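Local coordinates for protein N-acetylglucosamine 2-epimerase (Xylella fastidiosa, PDB 3GT5) that probably isomerises sugars as a member of the N-acylglucosamine 2-epimerase family, although its own substrate is not established, at residues E145-D150 with A162-T167; Y153-D158 with M223-D228. All coordinates share one frame; numbering follows the deposited sequence.

Contact 1: E145-D150 with A162-T167; sequences ERHFWD and AQWNFT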
loop_
_atom_site.group_PDB
_atom_site.type_symbol
_atom_site.label_atom_id
_atom_site.label_comp_id
_atom_site.label_asym_id
_atom_site.label_seq_id
_atom_site.Cartn_x
_atom_site.Cartn_y
_atom_site.Cartn_z
ATOM N N GLU A 145 -18.280 -4.822 8.794
ATOM C CA GLU A 145 -19.386 -4.093 9.456
ATOM C C GLU A 145 -19.717 -4.699 10.812
ATOM O O GLU A 145 -20.072 -4.001 11.750
ATOM C CB GLU A 145 -20.663 -4.145 8.598
ATOM C CG GLU A 145 -20.660 -3.223 7.343
ATOM C CD GLU A 145 -20.381 -1.734 7.583
ATOM O OE1 GLU A 145 -21.309 -0.912 7.774
ATOM O OE2 GLU A 145 -19.208 -1.364 7.489
ATOM N N ARG A 146 -19.657 -6.018 10.892
ATOM C CA ARG A 146 -20.013 -6.755 12.111
ATOM C C ARG A 146 -19.031 -6.467 13.229
ATOM O O ARG A 146 -19.454 -6.297 14.361
ATOM C CB ARG A 146 -20.043 -8.257 11.805
ATOM C CG ARG A 146 -20.507 -9.247 12.894
ATOM C CD ARG A 146 -20.735 -10.654 12.232
ATOM N NE ARG A 146 -21.739 -10.534 11.150
ATOM C CZ ARG A 146 -21.570 -10.704 9.819
ATOM N NH1 ARG A 146 -20.408 -11.113 9.241
ATOM N NH2 ARG A 146 -22.635 -10.468 9.040
ATOM N N HIS A 147 -17.732 -6.416 12.927
ATOM C CA HIS A 147 -16.721 -6.346 13.985
ATOM C C HIS A 147 -15.880 -5.078 14.044
ATOM O O HIS A 147 -15.518 -4.624 15.144
ATOM C CB HIS A 147 -15.760 -7.523 13.883
ATOM C CG HIS A 147 -16.418 -8.859 13.984
ATOM N ND1 HIS A 147 -17.043 -9.303 15.137
ATOM C CD2 HIS A 147 -16.486 -9.881 13.096
ATOM C CE1 HIS A 147 -17.474 -10.542 14.943
ATOM N NE2 HIS A 147 -17.154 -10.914 13.713
ATOM N N PHE A 148 -15.488 -4.544 12.890
ATOM C CA PHE A 148 -14.486 -3.501 12.854
ATOM C C PHE A 148 -15.013 -2.066 12.740
ATOM O O PHE A 148 -14.408 -1.131 13.202
ATOM C CB PHE A 148 -13.524 -3.758 11.681
ATOM C CG PHE A 148 -12.631 -4.915 11.888
ATOM C CD1 PHE A 148 -11.338 -4.737 12.390
ATOM C CD2 PHE A 148 -13.055 -6.193 11.578
ATOM C CE1 PHE A 148 -10.510 -5.786 12.587
ATOM C CE2 PHE A 148 -12.198 -7.291 11.792
ATOM C CZ PHE A 148 -10.931 -7.080 12.290
ATOM N N TRP A 149 -16.121 -1.874 12.038
ATOM C CA TRP A 149 -16.617 -0.543 11.762
ATOM C C TRP A 149 -17.128 0.144 13.022
ATOM O O TRP A 149 -17.862 -0.457 13.820
ATOM C CB TRP A 149 -17.727 -0.633 10.732
ATOM C CG TRP A 149 -18.303 0.667 10.343
ATOM C CD1 TRP A 149 -19.625 0.994 10.403
ATOM C CD2 TRP A 149 -17.639 1.799 9.722
ATOM N NE1 TRP A 149 -19.826 2.258 9.919
ATOM C CE2 TRP A 149 -18.623 2.776 9.497
ATOM C CE3 TRP A 149 -16.310 2.089 9.370
ATOM C CZ2 TRP A 149 -18.337 4.017 8.907
ATOM C CZ3 TRP A 149 -16.029 3.318 8.783
ATOM C CH2 TRP A 149 -17.035 4.262 8.544
ATOM N N ASP A 150 -16.745 1.395 13.213
ATOM C CA ASP A 150 -17.267 2.203 14.339
ATOM C C ASP A 150 -17.974 3.422 13.756
ATOM O O ASP A 150 -17.356 4.489 13.520
ATOM C CB ASP A 150 -16.080 2.579 15.231
ATOM C CG ASP A 150 -16.476 3.135 16.597
ATOM O OD1 ASP A 150 -17.661 3.414 16.882
ATOM O OD2 ASP A 150 -15.506 3.315 17.355
ATOM N N ALA A 162 -8.669 -13.676 18.179
ATOM C CA ALA A 162 -9.471 -14.664 17.420
ATOM C C ALA A 162 -10.958 -14.807 17.861
ATOM O O ALA A 162 -11.788 -15.266 17.086
ATOM C CB ALA A 162 -8.749 -16.024 17.407
ATOM N N GLN A 163 -11.292 -14.358 19.075
ATOM C CA GLN A 163 -12.695 -14.217 19.510
ATOM C C GLN A 163 -13.275 -12.783 19.382
ATOM O O GLN A 163 -14.331 -12.471 19.938
ATOM C CB GLN A 163 -12.809 -14.683 20.954
ATOM C CG GLN A 163 -12.795 -16.171 21.119
ATOM C CD GLN A 163 -13.285 -16.578 22.507
ATOM O OE1 GLN A 163 -12.722 -16.158 23.524
ATOM N NE2 GLN A 163 -14.351 -17.394 22.557
ATOM N N TRP A 164 -12.588 -11.910 18.621
ATOM C CA TRP A 164 -13.041 -10.572 18.288
ATOM C C TRP A 164 -13.010 -9.586 19.450
ATOM O O TRP A 164 -13.788 -8.642 19.486
ATOM C CB TRP A 164 -14.414 -10.582 17.607
ATOM C CG TRP A 164 -14.476 -11.512 16.447
ATOM C CD1 TRP A 164 -15.189 -12.662 16.358
ATOM C CD2 TRP A 164 -13.797 -11.362 15.193
ATOM N NE1 TRP A 164 -14.989 -13.249 15.133
ATOM C CE2 TRP A 164 -14.149 -12.463 14.394
ATOM C CE3 TRP A 164 -12.951 -10.389 14.663
ATOM C CZ2 TRP A 164 -13.668 -12.632 13.091
ATOM C CZ3 TRP A 164 -12.486 -10.551 13.373
ATOM C CH2 TRP A 164 -12.831 -11.671 12.609
ATOM N N ASN A 165 -12.070 -9.786 20.361
ATOM C CA ASN A 165 -11.859 -8.843 21.450
ATOM C C ASN A 165 -10.862 -7.833 20.982
ATOM O O ASN A 165 -9.713 -8.189 20.725
ATOM C CB ASN A 165 -11.311 -9.529 22.688
ATOM C CG ASN A 165 -12.321 -10.479 23.318
ATOM O OD1 ASN A 165 -13.415 -10.071 23.726
ATOM N ND2 ASN A 165 -11.962 -11.721 23.386
ATOM N N PHE A 166 -11.290 -6.590 20.885
ATOM C CA PHE A 166 -10.452 -5.527 20.329
ATOM C C PHE A 166 -9.531 -4.921 21.342
ATOM O O PHE A 166 -9.838 -4.885 22.535
ATOM C CB PHE A 166 -11.284 -4.455 19.649
ATOM C CG PHE A 166 -11.737 -4.868 18.285
ATOM C CD1 PHE A 166 -12.867 -5.638 18.124
ATOM C CD2 PHE A 166 -11.001 -4.525 17.162
ATOM C CE1 PHE A 166 -13.255 -6.055 16.863
ATOM C CE2 PHE A 166 -11.386 -4.949 15.908
ATOM C CZ PHE A 166 -12.519 -5.719 15.767
ATOM N N THR A 167 -8.360 -4.488 20.870
ATOM C CA THR A 167 -7.521 -3.568 21.663
ATOM C C THR A 167 -8.028 -2.122 21.571
ATOM O O THR A 167 -8.883 -1.780 20.750
ATOM C CB THR A 167 -6.040 -3.626 21.219
ATOM O OG1 THR A 167 -5.900 -2.936 19.968
ATOM C CG2 THR A 167 -5.563 -5.093 21.074
#
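His147 and Trp164 meet because each first torsion (chi1 -59° and -52°) sets CG beside its own backbone N, sending the two rings toward each other. The imidazole lies flat over the five-membered ring of the indole, centroids 3.6 Å apart and planes nearly parallel at 10°. His147 CE1 sits 3.4 Å from Trp164 CD1, while His147 NE2 rests above Trp164 CE2. Although His147 NE2 and Trp164 NE1 come close, they make no hydrogen bond, as expected for two rings laid one over the other. The other face of the imidazole is covered by Arg146 CG, so the ring is sandwiched between an aliphatic chain and an indole.

Phe166 turns its edge to the face of Phe148, a T-shaped pair with centroids 5.0 Å apart; Phe166 CZ stands over the centre of the Phe148 ring. Phe148 also meets the rim of the indole's six-membered ring, CE2 to Trp164 CZ3 at 3.6 Å, with neither ring over the other's face.

The four residues form an aromatic cluster joining the chain that leads from helix 133-147 to strand 149-150 with the loop after strand 155-160. No hydrogen bond crosses between the segments: their mutual hold rests on stacking, edge-to-face attraction and van der Waals contact, with one carbonyl oxygen, His147 O, set obliquely against the Phe166 rim, 3.2 Å from CE1.

Contact 2: Y153-D158 with M223-D228; sequences YGLYKD and MRWEVD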
loop_
_atom_site.group_PDB
_atom_site.type_symbol
_atom_site.label_atom_id
_atom_site.label_comp_id
_atom_site.label_asym_id
_atom_site.label_seq_id
_atom_site.Cartn_x
_atom_site.Cartn_y
_atom_site.Cartn_z
ATOM N N TYR A 153 -17.421 7.199 14.856
ATOM C CA TYR A 153 -16.191 7.852 14.430
ATOM C C TYR A 153 -15.990 7.880 12.906
ATOM O O TYR A 153 -15.197 8.666 12.412
ATOM C CB TYR A 153 -15.010 7.240 15.102
ATOM C CG TYR A 153 -14.966 7.506 16.582
ATOM C CD1 TYR A 153 -14.536 8.738 17.078
ATOM C CD2 TYR A 153 -15.401 6.573 17.476
ATOM C CE1 TYR A 153 -14.494 8.977 18.485
ATOM C CE2 TYR A 153 -15.400 6.833 18.862
ATOM C CZ TYR A 153 -14.928 7.991 19.338
ATOM O OH TYR A 153 -14.890 8.183 20.720
ATOM N N GLY A 154 -16.727 7.069 12.174
ATOM C CA GLY A 154 -16.545 6.956 10.717
ATOM C C GLY A 154 -15.230 6.301 10.297
ATOM O O GLY A 154 -14.692 6.587 9.210
ATOM N N LEU A 155 -14.711 5.465 11.193
ATOM C CA LEU A 155 -13.444 4.736 11.018
ATOM C C LEU A 155 -13.459 3.301 11.561
ATOM O O LEU A 155 -14.218 2.987 12.495
ATOM C CB LEU A 155 -12.326 5.524 11.723
ATOM C CG LEU A 155 -12.046 6.908 11.183
ATOM C CD1 LEU A 155 -11.242 7.753 12.179
ATOM C CD2 LEU A 155 -11.339 6.784 9.836
ATOM N N TYR A 156 -12.576 2.433 11.034
ATOM C CA TYR A 156 -12.443 1.072 11.477
ATOM C C TYR A 156 -11.475 0.996 12.653
ATOM O O TYR A 156 -10.432 1.694 12.680
ATOM C CB TYR A 156 -11.929 0.157 10.339
ATOM C CG TYR A 156 -12.922 0.013 9.201
ATOM C CD1 TYR A 156 -13.964 -0.915 9.255
ATOM C CD2 TYR A 156 -12.840 0.825 8.081
ATOM C CE1 TYR A 156 -14.891 -1.001 8.218
ATOM C CE2 TYR A 156 -13.744 0.713 7.050
ATOM C CZ TYR A 156 -14.740 -0.195 7.115
ATOM O OH TYR A 156 -15.606 -0.257 6.055
ATOM N N LYS A 157 -11.821 0.120 13.587
ATOM C CA LYS A 157 -10.914 -0.308 14.658
ATOM C C LYS A 157 -9.800 -1.156 14.082
ATOM O O LYS A 157 -9.932 -1.703 12.987
ATOM C CB LYS A 157 -11.701 -1.094 15.706
ATOM C CG LYS A 157 -12.858 -0.267 16.272
ATOM C CD LYS A 157 -13.538 -0.928 17.466
ATOM C CE LYS A 157 -14.138 -2.262 17.107
ATOM N NZ LYS A 157 -15.261 -2.591 18.028
ATOM N N ASP A 158 -8.710 -1.310 14.817
ATOM C CA ASP A 158 -7.518 -1.922 14.202
ATOM C C ASP A 158 -7.310 -3.415 14.388
ATOM O O ASP A 158 -6.922 -4.113 13.461
ATOM C CB ASP A 158 -6.286 -1.209 14.695
ATOM C CG ASP A 158 -5.317 -0.929 13.584
ATOM O OD1 ASP A 158 -4.309 -1.677 13.502
ATOM O OD2 ASP A 158 -5.565 0.042 12.811
ATOM N N MET A 223 -8.494 5.298 21.912
ATOM C CA MET A 223 -9.844 4.807 21.596
ATOM C C MET A 223 -10.862 5.912 21.232
ATOM O O MET A 223 -11.916 5.632 20.620
ATOM C CB MET A 223 -10.351 3.969 22.792
ATOM C CG MET A 223 -10.819 4.775 24.016
ATOM S SD MET A 223 -11.383 3.617 25.328
ATOM C CE MET A 223 -12.821 2.911 24.530
ATOM N N ARG A 224 -10.587 7.151 21.602
ATOM C CA ARG A 224 -11.437 8.278 21.252
ATOM C C ARG A 224 -10.894 9.057 20.028
ATOM O O ARG A 224 -11.305 10.166 19.720
ATOM C CB ARG A 224 -11.621 9.204 22.480
ATOM C CG ARG A 224 -12.602 8.637 23.475
ATOM C CD ARG A 224 -12.644 9.467 24.703
ATOM N NE ARG A 224 -11.461 9.310 25.548
ATOM C CZ ARG A 224 -11.322 8.408 26.527
ATOM N NH1 ARG A 224 -10.215 8.399 27.257
ATOM N NH2 ARG A 224 -12.249 7.483 26.761
ATOM N N TRP A 225 -9.979 8.421 19.302
ATOM C CA TRP A 225 -9.319 9.005 18.170
ATOM C C TRP A 225 -8.633 10.349 18.459
ATOM O O TRP A 225 -8.494 11.189 17.588
ATOM C CB TRP A 225 -10.246 9.072 16.958
ATOM C CG TRP A 225 -10.498 7.727 16.356
ATOM C CD1 TRP A 225 -11.530 6.875 16.636
ATOM C CD2 TRP A 225 -9.675 7.066 15.401
ATOM N NE1 TRP A 225 -11.415 5.729 15.879
ATOM C CE2 TRP A 225 -10.296 5.838 15.091
ATOM C CE3 TRP A 225 -8.495 7.409 14.743
ATOM C CZ2 TRP A 225 -9.742 4.937 14.168
ATOM C CZ3 TRP A 225 -7.958 6.539 13.842
ATOM C CH2 TRP A 225 -8.576 5.312 13.561
ATOM N N GLU A 226 -8.146 10.505 19.687
ATOM C CA GLU A 226 -7.202 11.583 20.012
ATOM C C GLU A 226 -5.769 11.069 19.769
ATOM O O GLU A 226 -5.495 9.886 19.892
ATOM C CB GLU A 226 -7.348 12.007 21.477
ATOM C CG GLU A 226 -8.694 12.659 21.757
ATOM C CD GLU A 226 -8.966 13.856 20.888
ATOM O OE1 GLU A 226 -8.074 14.714 20.735
ATOM O OE2 GLU A 226 -10.087 13.963 20.327
ATOM N N VAL A 227 -4.878 11.975 19.421
ATOM C CA VAL A 227 -3.530 11.591 19.024
ATOM C C VAL A 227 -2.793 10.894 20.175
ATOM O O VAL A 227 -2.820 11.386 21.326
ATOM C CB VAL A 227 -2.703 12.817 18.572
ATOM C CG1 VAL A 227 -1.254 12.369 18.316
ATOM C CG2 VAL A 227 -3.323 13.441 17.311
ATOM N N ASP A 228 -2.137 9.780 19.876
ATOM C CA ASP A 228 -1.229 9.089 20.805
ATOM C C ASP A 228 0.194 9.444 20.339
ATOM O O ASP A 228 0.726 8.855 19.447
ATOM C CB ASP A 228 -1.481 7.575 20.810
ATOM C CG ASP A 228 -0.629 6.824 21.843
ATOM O OD1 ASP A 228 0.383 7.418 22.320
ATOM O OD2 ASP A 228 -0.954 5.657 22.147
HETATM O O HOH W 1 -14.513 5.838 22.284
HETATM O O HOH W 2 -12.863 3.270 15.161
#
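Strand 155-160 of the antiparallel sheet, with the turn leading into it, packs here against the loop that follows strand 220-221, and Trp225 is the side chain that joins them. Leu155 CD1 sits over the six-membered ring of the indole in a CH-pi contact, 3.5 Å from the ring centroid and only 6° off the normal, while Leu155 CB touches Trp225 CZ2. Tyr153, its CG turned beside its own backbone N (chi1 -68°), brings the phenol to the pyrrole end: Trp225 CD1 lies over one face, toward the rim, 3.5 Å from Tyr153 CG, with the ring planes inclined at 46°. At its far end, Tyr153 OH rests 3.5 Å from Arg224 CA.

Two waters provide polar links. One lies 2.8 Å from Tyr153 OH and donates to Met223 O. The other, in the plane of the indole, accepts from Trp225 NE1 at 2.9 Å and donates to Leu155 O, linking the indole edge to the strand backbone.

Leu155 also packs on Arg204, Ile205 and Arg208 of helix 192-211, whose Gln209 hydrogen-bonds Trp225 O. The indole touches Asn175 of helix 172-189 and Arg170 of strand 170-171.

Contacts 1 and 2 have centres about 13 Å apart and alternate along the chain, with strand 149-150 from the first pairing antiparallel to strand 155-160 from the second. Phe148 O lies 2.9 Å from Lys157 N and Asp150 N 3.1 Å from Leu155 O, both probable hydrogen bonds. Leu155 O thus faces the neighbouring strand as well as the water shared with Trp225. Phe148 also packs on Tyr156. Both contacts lie far from the chain's centre, about 22 and 20 Å between centres, in what is probably the (alpha/alpha)6 barrel of this family. Contact 2 holds a loop to strand 155-160, while contact 1 joins the region just before strand 149-150 to another; no ligand marks an active site near either.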